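Local coordinates for aminotransferase, class I and II (Erwinia tasmaniensis, PDB 5Z0Q), which is a class I and II aminotransferase-family protein that binds pyridoxal-5'-phosphate and forms an assembly of two chains, at residues K28-D32 with R33-P37; C50-D53 with A54-R58; I78-M81 with E82-G86; I219-A222 with S223-D226. All blocks are in the same frame, centred on the assembly; numbering follows the deposited sequence.

Contact 1 (K28-D32 with R33-P37)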
loop_
_atom_site.group_PDB
_atom_site.type_symbol
_atom_site.label_atom_id
_atom_site.label_comp_id
_atom_site.label_asym_id
_atom_site.label_seq_id
_atom_site.Cartn_x
_atom_site.Cartn_y
_atom_site.Cartn_z
ATOM N N LYS A 28 2.204 -19.696 -10.403
ATOM C CA LYS A 28 2.620 -20.459 -9.236
ATOM C C LYS A 28 1.484 -21.186 -8.531
ATOM O O LYS A 28 1.760 -22.041 -7.681
ATOM C CB LYS A 28 3.342 -19.554 -8.227
ATOM C CG LYS A 28 4.838 -19.452 -8.474
ATOM C CD LYS A 28 5.530 -18.625 -7.406
ATOM C CE LYS A 28 7.038 -18.791 -7.479
ATOM N NZ LYS A 28 7.747 -17.893 -6.524
ATOM N N LYS A 29 0.224 -20.880 -8.850
ATOM C CA LYS A 29 -0.882 -21.640 -8.276
ATOM C C LYS A 29 -0.830 -23.094 -8.726
ATOM O O LYS A 29 -0.958 -24.015 -7.912
ATOM C CB LYS A 29 -2.217 -21.001 -8.660
ATOM C CG LYS A 29 -3.431 -21.757 -8.142
ATOM C CD LYS A 29 -4.722 -21.032 -8.473
ATOM C CE LYS A 29 -5.926 -21.772 -7.917
ATOM N NZ LYS A 29 -7.191 -21.019 -8.145
ATOM N N TYR A 30 -0.644 -23.315 -10.021
ATOM C CA TYR A 30 -0.412 -24.650 -10.576
ATOM C C TYR A 30 1.070 -24.858 -10.867
ATOM O O TYR A 30 1.462 -25.207 -11.981
ATOM C CB TYR A 30 -1.253 -24.846 -11.833
ATOM C CG TYR A 30 -2.710 -24.470 -11.666
ATOM C CD1 TYR A 30 -3.597 -25.316 -11.012
ATOM C CD2 TYR A 30 -3.201 -23.271 -12.168
ATOM C CE1 TYR A 30 -4.929 -24.978 -10.860
ATOM C CE2 TYR A 30 -4.530 -22.924 -12.021
ATOM C CZ TYR A 30 -5.390 -23.782 -11.366
ATOM O OH TYR A 30 -6.716 -23.442 -11.217
ATOM N N ALA A 31 1.903 -24.643 -9.844
ATOM C CA ALA A 31 3.348 -24.556 -10.037
ATOM C C ALA A 31 3.911 -25.826 -10.663
ATOM O O ALA A 31 4.482 -25.796 -11.759
ATOM C CB ALA A 31 4.034 -24.266 -8.702
ATOM N N ASP A 32 3.766 -26.957 -9.974
ATOM C CA ASP A 32 4.347 -28.220 -10.413
ATOM C C ASP A 32 3.294 -29.169 -10.978
ATOM O O ASP A 32 3.419 -30.390 -10.857
ATOM C CB ASP A 32 5.108 -28.879 -9.263
ATOM C CG ASP A 32 6.203 -27.988 -8.705
ATOM O OD1 ASP A 32 6.878 -27.303 -9.502
ATOM O OD2 ASP A 32 6.384 -27.964 -7.469
ATOM N N ARG A 33 2.253 -28.619 -11.597
ATOM C CA ARG A 33 1.208 -29.407 -12.230
ATOM C C ARG A 33 1.058 -28.991 -13.687
ATOM O O ARG A 33 1.300 -27.835 -14.049
ATOM C CB ARG A 33 -0.133 -29.249 -11.502
ATOM C CG ARG A 33 -0.195 -29.962 -10.163
ATOM C CD ARG A 33 -1.578 -29.855 -9.543
ATOM N NE ARG A 33 -1.849 -28.516 -9.029
ATOM C CZ ARG A 33 -3.020 -28.131 -8.532
ATOM N NH1 ARG A 33 -4.034 -28.985 -8.485
ATOM N NH2 ARG A 33 -3.178 -26.893 -8.084
ATOM N N ASP A 34 0.658 -29.950 -14.523
ATOM C CA ASP A 34 0.485 -29.714 -15.956
ATOM C C ASP A 34 -0.884 -29.076 -16.200
ATOM O O ASP A 34 -1.804 -29.669 -16.767
ATOM C CB ASP A 34 0.648 -31.014 -16.735
ATOM C CG ASP A 34 0.665 -30.798 -18.239
ATOM O OD1 ASP A 34 0.705 -29.629 -18.677
ATOM O OD2 ASP A 34 0.639 -31.800 -18.983
ATOM N N ILE A 35 -1.008 -27.830 -15.748
ATOM C CA ILE A 35 -2.230 -27.048 -15.890
ATOM C C ILE A 35 -1.848 -25.654 -16.371
ATOM O O ILE A 35 -0.944 -25.026 -15.808
ATOM C CB ILE A 35 -3.021 -26.969 -14.570
ATOM C CG1 ILE A 35 -3.340 -28.370 -14.045
ATOM C CG2 ILE A 35 -4.303 -26.179 -14.763
ATOM C CD1 ILE A 35 -4.093 -28.376 -12.734
ATOM N N LEU A 36 -2.533 -25.175 -17.403
ATOM C CA LEU A 36 -2.229 -23.865 -17.969
ATOM C C LEU A 36 -2.875 -22.769 -17.129
ATOM O O LEU A 36 -4.102 -22.759 -16.982
ATOM C CB LEU A 36 -2.719 -23.778 -19.409
ATOM C CG LEU A 36 -2.148 -24.804 -20.389
ATOM C CD1 LEU A 36 -2.645 -24.529 -21.801
ATOM C CD2 LEU A 36 -0.627 -24.813 -20.343
ATOM N N PRO A 37 -2.101 -21.838 -16.566
ATOM C CA PRO A 37 -2.702 -20.755 -15.774
ATOM C C PRO A 37 -3.407 -19.726 -16.643
ATOM O O PRO A 37 -2.761 -18.989 -17.395
ATOM C CB PRO A 37 -1.499 -20.137 -15.046
ATOM C CG PRO A 37 -0.365 -21.111 -15.233
ATOM C CD PRO A 37 -0.632 -21.793 -16.531
#

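Contact 2 (C50-D53 with A54-R58)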
loop_
_atom_site.group_PDB
_atom_site.type_symbol
_atom_site.label_atom_id
_atom_site.label_comp_id
_atom_site.label_asym_id
_atom_site.label_seq_id
_atom_site.Cartn_x
_atom_site.Cartn_y
_atom_site.Cartn_z
ATOM N N CYS A 50 8.897 2.319 -22.389
ATOM C CA CYS A 50 8.875 3.574 -21.649
ATOM C C CYS A 50 8.691 3.345 -20.155
ATOM O O CYS A 50 9.238 4.101 -19.343
ATOM C CB CYS A 50 7.768 4.480 -22.184
ATOM S SG CYS A 50 6.124 3.739 -22.142
ATOM N N ILE A 51 7.931 2.318 -19.772
ATOM C CA ILE A 51 7.755 2.011 -18.356
ATOM C C ILE A 51 9.054 1.482 -17.762
ATOM O O ILE A 51 9.476 1.897 -16.677
ATOM C CB ILE A 51 6.601 1.012 -18.161
ATOM C CG1 ILE A 51 5.273 1.630 -18.606
ATOM C CG2 ILE A 51 6.526 0.559 -16.712
ATOM C CD1 ILE A 51 4.105 0.670 -18.538
ATOM N N ILE A 52 9.711 0.561 -18.470
ATOM C CA ILE A 52 10.938 -0.038 -17.955
ATOM C C ILE A 52 12.063 0.989 -17.915
ATOM O O ILE A 52 12.812 1.068 -16.934
ATOM C CB ILE A 52 11.316 -1.274 -18.793
ATOM C CG1 ILE A 52 10.247 -2.357 -18.639
ATOM C CG2 ILE A 52 12.682 -1.804 -18.385
ATOM C CD1 ILE A 52 10.543 -3.620 -19.402
ATOM N N ASP A 53 12.196 1.798 -18.969
ATOM C CA ASP A 53 13.235 2.824 -18.985
ATOM C C ASP A 53 13.006 3.873 -17.905
ATOM O O ASP A 53 13.971 4.392 -17.332
ATOM C CB ASP A 53 13.307 3.484 -20.362
ATOM C CG ASP A 53 13.740 2.517 -21.450
ATOM O OD1 ASP A 53 13.929 1.318 -21.145
ATOM O OD2 ASP A 53 13.892 2.955 -22.611
ATOM N N ALA A 54 11.746 4.198 -17.611
ATOM C CA ALA A 54 11.469 5.151 -16.543
ATOM C C ALA A 54 11.806 4.561 -15.181
ATOM O O ALA A 54 12.339 5.260 -14.310
ATOM C CB ALA A 54 10.006 5.588 -16.588
ATOM N N LEU A 55 11.501 3.276 -14.977
ATOM C CA LEU A 55 11.829 2.627 -13.713
ATOM C C LEU A 55 13.336 2.549 -13.505
ATOM O O LEU A 55 13.825 2.746 -12.387
ATOM C CB LEU A 55 11.208 1.230 -13.663
ATOM C CG LEU A 55 9.689 1.164 -13.486
ATOM C CD1 LEU A 55 9.177 -0.241 -13.756
ATOM C CD2 LEU A 55 9.299 1.616 -12.088
ATOM N N GLN A 56 14.089 2.267 -14.572
ATOM C CA GLN A 56 15.541 2.174 -14.449
ATOM C C GLN A 56 16.158 3.525 -14.108
ATOM O O GLN A 56 17.083 3.601 -13.290
ATOM C CB GLN A 56 16.146 1.618 -15.739
ATOM C CG GLN A 56 15.778 0.171 -16.040
ATOM C CD GLN A 56 16.477 -0.820 -15.126
ATOM O OE1 GLN A 56 17.242 -0.439 -14.241
ATOM N NE2 GLN A 56 16.218 -2.105 -15.343
ATOM N N GLN A 57 15.666 4.601 -14.729
ATOM C CA GLN A 57 16.165 5.933 -14.401
ATOM C C GLN A 57 15.880 6.293 -12.949
ATOM O O GLN A 57 16.634 7.060 -12.339
ATOM C CB GLN A 57 15.545 6.973 -15.336
ATOM C CG GLN A 57 16.077 6.935 -16.762
ATOM C CD GLN A 57 17.423 7.625 -16.903
ATOM O OE1 GLN A 57 17.808 8.437 -16.062
ATOM N NE2 GLN A 57 18.145 7.302 -17.972
ATOM N N ARG A 58 14.806 5.745 -12.376
ATOM C CA ARG A 58 14.470 6.035 -10.988
ATOM C C ARG A 58 15.268 5.176 -10.015
ATOM O O ARG A 58 15.624 5.648 -8.929
ATOM C CB ARG A 58 12.970 5.840 -10.760
ATOM C CG ARG A 58 12.496 6.253 -9.378
ATOM C CD ARG A 58 12.877 7.689 -9.078
ATOM N NE ARG A 58 12.575 8.062 -7.700
ATOM C CZ ARG A 58 13.371 7.805 -6.667
ATOM N NH1 ARG A 58 13.022 8.186 -5.446
ATOM N NH2 ARG A 58 14.516 7.161 -6.854
#

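Contact 3 (I78-M81 with E82-G86)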
loop_
_atom_site.group_PDB
_atom_site.type_symbol
_atom_site.label_atom_id
_atom_site.label_comp_id
_atom_site.label_asym_id
_atom_site.label_seq_id
_atom_site.Cartn_x
_atom_site.Cartn_y
_atom_site.Cartn_z
ATOM N N ILE A 78 -5.273 13.912 -16.071
ATOM C CA ILE A 78 -6.257 14.917 -16.464
ATOM C C ILE A 78 -6.310 15.045 -17.982
ATOM O O ILE A 78 -7.392 15.089 -18.581
ATOM C CB ILE A 78 -5.943 16.265 -15.791
ATOM C CG1 ILE A 78 -6.190 16.176 -14.283
ATOM C CG2 ILE A 78 -6.771 17.380 -16.405
ATOM C CD1 ILE A 78 -5.864 17.448 -13.536
ATOM N N GLU A 79 -5.143 15.101 -18.630
ATOM C CA GLU A 79 -5.109 15.181 -20.087
ATOM C C GLU A 79 -5.727 13.948 -20.731
ATOM O O GLU A 79 -6.346 14.048 -21.796
ATOM C CB GLU A 79 -3.670 15.365 -20.573
ATOM C CG GLU A 79 -3.088 16.744 -20.312
ATOM C CD GLU A 79 -1.655 16.871 -20.797
ATOM O OE1 GLU A 79 -1.033 15.831 -21.100
ATOM O OE2 GLU A 79 -1.151 18.013 -20.877
ATOM N N ARG A 80 -5.579 12.782 -20.101
ATOM C CA ARG A 80 -6.123 11.560 -20.681
ATOM C C ARG A 80 -7.643 11.520 -20.569
ATOM O O ARG A 80 -8.327 11.109 -21.514
ATOM C CB ARG A 80 -5.501 10.338 -20.006
ATOM C CG ARG A 80 -5.889 9.017 -20.646
ATOM C CD ARG A 80 -5.157 7.852 -20.001
ATOM N NE ARG A 80 -5.399 6.603 -20.715
ATOM C CZ ARG A 80 -4.715 6.213 -21.787
ATOM N NH1 ARG A 80 -3.742 6.974 -22.270
ATOM N NH2 ARG A 80 -5.005 5.062 -22.376
ATOM N N MET A 81 -8.190 11.945 -19.428
ATOM C CA MET A 81 -9.637 11.891 -19.244
ATOM C C MET A 81 -10.359 12.910 -20.114
ATOM O O MET A 81 -11.535 12.717 -20.444
ATOM C CB MET A 81 -9.991 12.105 -17.772
ATOM C CG MET A 81 -9.367 11.080 -16.848
ATOM S SD MET A 81 -9.509 9.411 -17.511
ATOM C CE MET A 81 -7.969 8.687 -16.947
ATOM N N GLU A 82 -9.684 13.994 -20.491
ATOM C CA GLU A 82 -10.315 15.008 -21.325
ATOM C C GLU A 82 -10.188 14.690 -22.809
ATOM O O GLU A 82 -11.102 14.985 -23.585
ATOM C CB GLU A 82 -9.706 16.384 -21.036
ATOM C CG GLU A 82 -10.439 17.541 -21.699
ATOM C CD GLU A 82 -9.832 18.890 -21.356
ATOM O OE1 GLU A 82 -8.667 18.927 -20.907
ATOM O OE2 GLU A 82 -10.524 19.916 -21.533
ATOM N N SER A 83 -9.071 14.089 -23.220
ATOM C CA SER A 83 -8.851 13.840 -24.638
ATOM C C SER A 83 -9.487 12.529 -25.088
ATOM O O SER A 83 -10.021 12.448 -26.199
ATOM C CB SER A 83 -7.351 13.833 -24.941
ATOM O OG SER A 83 -6.691 12.811 -24.215
ATOM N N ARG A 84 -9.442 11.495 -24.249
ATOM C CA ARG A 84 -9.928 10.180 -24.643
ATOM C C ARG A 84 -11.371 9.917 -24.235
ATOM O O ARG A 84 -12.038 9.094 -24.872
ATOM C CB ARG A 84 -9.027 9.089 -24.057
ATOM C CG ARG A 84 -7.622 9.108 -24.623
ATOM C CD ARG A 84 -6.930 7.770 -24.452
ATOM N NE ARG A 84 -5.904 7.582 -25.472
ATOM C CZ ARG A 84 -6.140 7.076 -26.677
ATOM N NH1 ARG A 84 -7.367 6.701 -27.010
ATOM N NH2 ARG A 84 -5.151 6.943 -27.552
ATOM N N PHE A 85 -11.874 10.591 -23.202
ATOM C CA PHE A 85 -13.223 10.337 -22.722
ATOM C C PHE A 85 -14.084 11.589 -22.627
ATOM O O PHE A 85 -15.238 11.489 -22.199
ATOM C CB PHE A 85 -13.178 9.646 -21.350
ATOM C CG PHE A 85 -12.238 8.474 -21.297
ATOM C CD1 PHE A 85 -12.536 7.298 -21.965
ATOM C CD2 PHE A 85 -11.052 8.552 -20.584
ATOM C CE1 PHE A 85 -11.671 6.220 -21.922
ATOM C CE2 PHE A 85 -10.183 7.477 -20.537
ATOM C CZ PHE A 85 -10.493 6.310 -21.206
ATOM N N GLY A 86 -13.568 12.751 -23.021
ATOM C CA GLY A 86 -14.330 13.983 -22.954
ATOM C C GLY A 86 -14.774 14.317 -21.546
ATOM O O GLY A 86 -15.971 14.475 -21.284
#

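Contact 4 (I219-A222 with S223-D226)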
loop_
_atom_site.group_PDB
_atom_site.type_symbol
_atom_site.label_atom_id
_atom_site.label_comp_id
_atom_site.label_asym_id
_atom_site.label_seq_id
_atom_site.Cartn_x
_atom_site.Cartn_y
_atom_site.Cartn_z
ATOM N N ILE A 219 -17.439 5.763 -21.566
ATOM C CA ILE A 219 -18.033 6.979 -21.018
ATOM C C ILE A 219 -17.936 6.938 -19.499
ATOM O O ILE A 219 -18.548 6.065 -18.868
ATOM C CB ILE A 219 -19.492 7.141 -21.473
ATOM C CG1 ILE A 219 -19.555 7.332 -22.988
ATOM C CG2 ILE A 219 -20.148 8.309 -20.756
ATOM C CD1 ILE A 219 -20.952 7.471 -23.528
ATOM N N PRO A 220 -17.175 7.836 -18.874
ATOM C CA PRO A 220 -17.165 7.890 -17.407
ATOM C C PRO A 220 -18.544 8.244 -16.865
ATOM O O PRO A 220 -19.267 9.061 -17.439
ATOM C CB PRO A 220 -16.139 8.986 -17.099
ATOM C CG PRO A 220 -15.291 9.071 -18.328
ATOM C CD PRO A 220 -16.211 8.775 -19.468
ATOM N N PHE A 221 -18.903 7.613 -15.745
ATOM C CA PHE A 221 -20.213 7.856 -15.152
ATOM C C PHE A 221 -20.369 9.313 -14.736
ATOM O O PHE A 221 -21.416 9.927 -14.972
ATOM C CB PHE A 221 -20.427 6.929 -13.955
ATOM C CG PHE A 221 -21.776 7.072 -13.308
ATOM C CD1 PHE A 221 -22.867 6.365 -13.787
ATOM C CD2 PHE A 221 -21.955 7.910 -12.218
ATOM C CE1 PHE A 221 -24.112 6.493 -13.195
ATOM C CE2 PHE A 221 -23.197 8.043 -11.622
ATOM C CZ PHE A 221 -24.276 7.333 -12.110
ATOM N N ALA A 222 -19.333 9.887 -14.127
ATOM C CA ALA A 222 -19.397 11.259 -13.644
ATOM C C ALA A 222 -19.366 12.293 -14.762
ATOM O O ALA A 222 -19.472 13.490 -14.471
ATOM C CB ALA A 222 -18.251 11.517 -12.665
ATOM N N SER A 223 -19.225 11.876 -16.019
ATOM C CA SER A 223 -19.231 12.802 -17.143
ATOM C C SER A 223 -20.609 12.971 -17.769
ATOM O O SER A 223 -20.764 13.808 -18.666
ATOM C CB SER A 223 -18.238 12.339 -18.216
ATOM O OG SER A 223 -18.586 11.061 -18.720
ATOM N N LEU A 224 -21.604 12.199 -17.326
ATOM C CA LEU A 224 -22.953 12.336 -17.869
ATOM C C LEU A 224 -23.527 13.712 -17.561
ATOM O O LEU A 224 -24.041 14.399 -18.452
ATOM C CB LEU A 224 -23.856 11.240 -17.304
ATOM C CG LEU A 224 -23.454 9.800 -17.621
ATOM C CD1 LEU A 224 -24.346 8.819 -16.876
ATOM C CD2 LEU A 224 -23.511 9.554 -19.118
ATOM N N SER A 225 -23.450 14.129 -16.301
ATOM C CA SER A 225 -23.922 15.437 -15.878
ATOM C C SER A 225 -23.129 15.856 -14.649
ATOM O O SER A 225 -22.301 15.101 -14.131
ATOM C CB SER A 225 -25.426 15.418 -15.591
ATOM O OG SER A 225 -25.724 14.582 -14.486
ATOM N N ASP A 226 -23.387 17.076 -14.180
ATOM C CA ASP A 226 -22.756 17.545 -12.955
ATOM C C ASP A 226 -23.373 16.920 -11.712
ATOM O O ASP A 226 -22.716 16.875 -10.666
ATOM C CB ASP A 226 -22.837 19.070 -12.874
ATOM C CG ASP A 226 -22.075 19.749 -13.994
ATOM O OD1 ASP A 226 -20.948 19.306 -14.302
ATOM O OD2 ASP A 226 -22.607 20.720 -14.571
#

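Contact 1 (K28-D32 with R33-P37)
The Tyr30 ring is sandwiched between two aliphatic groups. Ile35 CG2 sits over one face and Lys29 CG over the opposite face. The segment is the turn that leads into strand 36-38, an outer strand of the smaller mixed sheet. Ile35 CG2 is 3.9 Å from the centroid of the Tyr30 ring and only 10° off its normal, which makes a CH-pi contact. The guanidinium of Arg33 comes to the ring obliquely, with the two planes 44° apart, and Arg33 NH2 lies 3.4 Å from Tyr30 CD1. Tyr30 CD1 lies over one face of that guanidinium, and Ile35 CD1 lies over the same face, offset toward the rim. The carbonyl O of Lys29 is at its edge, near the plane, 3.6 Å from Arg33 NH2. An inverse gamma turn centred on Asp34 carries the chain from Arg33 to Ile35, with a weak hydrogen bond from Ile35 N to Arg33 O. Arg33 folds back toward Tyr30 because its chain bends at chi3. Tyr30 OH hydrogen-bonds to Glu345, and Asp34 forms a salt bridge with Arg380 of helix 371-385. Lys29 makes a cation-pi contact with Trp39. Ile35 has CG2 anti to its own N and CG1 beside it (chi1 -56°), which spreads both branches along the tyrosine. CG2 covers the ring centre, while Ile35 CD1 reaches Tyr30 CD1 at 3.5 Å.

Contact 2 (C50-D53 with A54-R58)
Four successive i to i+4 backbone hydrogen bonds, given by Ala54 N to Gln57 N, join residues 50 to 57, the first from Ala54 N to Cys50 O at 3.0 Å. This is regular alpha-helix, part of helix 49-59 at the interface between the two subunits. Ile51 and Leu55 lie side by side, one turn apart, and point the same way. Their contact is between Ile51 CG2 and Leu55 CD1, 4.1 Å apart. Leu55 CG also packs on the carbonyl of its bonding partner, 3.3 Å from Ile51 O. Helix 276-288 covers Ile51 and Ala54, through Ala285 and Val280. The second subunit covers another part of the helix, with its Gly62 on Ile52 and its Phe64 on Leu55. Arg58 forms a salt bridge to Asp23 of the second subunit and also hydrogen-bonds to Val63 O of its own chain. The two glutamines bend at chi2. In each, CG is anti to the carbonyl carbon (chi1 -66° in Gln56, -73° in Gln57), which brings it close to the carbonyl oxygen one turn back. Gln56 CG is 3.2 Å from Ile52 O, and Gln57 CG is 3.4 Å from Asp53 O.

Contact 3 (I78-M81 with E82-G86)
Ser83 OG donates a hydrogen bond of 2.7 Å to Glu79 O. Ser83 N donates to the same oxygen, Glu79 O, at 3.1 Å. The two donors reach it from opposite faces of the carbonyl plane, so one residue grips that oxygen twice. With chi1 at 61°, Ser83 OG lies between its own N and carbonyl carbon and is turned back over the preceding turn. Beside it, Arg84 N bonds to Arg80 O at 3.0 Å. The side chains of these two arginines cross at a slant. Arg84 CD lies 3.8 Å from Arg80 CZ, over the centre of that guanidinium face. The guanidinium planes are 41° apart, and Arg80 NH1 is 3.9 Å from Arg84 NE. On another side of the helix, Met81 and Phe85 run side by side and form a Met-aromatic contact. Met81 SD is 3.5 Å from Phe85 CD2, and it approaches the ring obliquely. All this belongs to the last turns of helix 71-83 and the chain just after it. Arg84 CB lies over one face of the Phe85 ring, and His218 makes an edge-to-face contact with the ring. Ile89 packs on both Ile78 and Met81. Arg80 extends to Asp209, with which it forms a salt bridge. Asp209 probably offsets the charge of Arg80, which would ease the closeness of Arg84. Arg80 NH2 also hydrogen-bonds to Gln290 OE1.

Contact 4 (I219-A222 with S223-D226)
Ser223 turns back onto Pro220 and makes the closely packed part of this contact. Ser223 OG donates a hydrogen bond to Pro220 O, modelled at 2.5 Å, a length that is doubtful at this resolution, and Ser223 N donates to that same Pro220 O at 3.2 Å. Ser223 has chi1 at 61°, which places OG next to the proline ring as well, 3.4 Å from Pro220 CD. Leu224 N bonds to Phe221 O at 3.3 Å and is nearly straight at the hydrogen (170°). These i to i+3 bonds mark a short 3-10 turn before helix 226-229, in the connection between strands 200-204 and 232-236, parallel neighbours in the larger sheet. Leu224 brings its two branches to different neighbours. CD2 meets Ile219 CG2 at 3.9 Å, the side chains crossing at about a right angle. CD1 approaches the Phe221 ring obliquely, with Leu224 CD1 4.2 Å from Phe221 CD1. Phe221 itself is buried among Leu191, Val201 and Ser203, and Trp87 covers Pro220, Ala222 and Ser223. The other end is looser. Asp226 is exposed and points away from the turn. Ser225 is the N-cap of the following helix, its OG bonded weakly to Ala228 N. Two donors on Pro220 O imply that Ser223 satisfies this carbonyl with both its backbone and its hydroxyl, holding the turn closed before the helix begins.

The contacts follow one another along the chain. Contact 1 leads into strand 36-38 of the smaller sheet, and contact 2 lies on helix 49-59, with centres about 31 Å apart. Contact 3, at the end of helix 71-83, has its centre about 24 Å from that of contact 2. Contact 4 comes much later in sequence, between strands 200-204 and 232-236 of the larger sheet, yet its centre is only about 12 Å from that of contact 3. These two touch, Phe85 CB lying 3.7 Å from Pro220 CD, and so pack the chain after helix 71-83 against the 3-10 turn before helix 226-229. Contact 2 lies at the subunit interface, which contact 1 touches through Lys28.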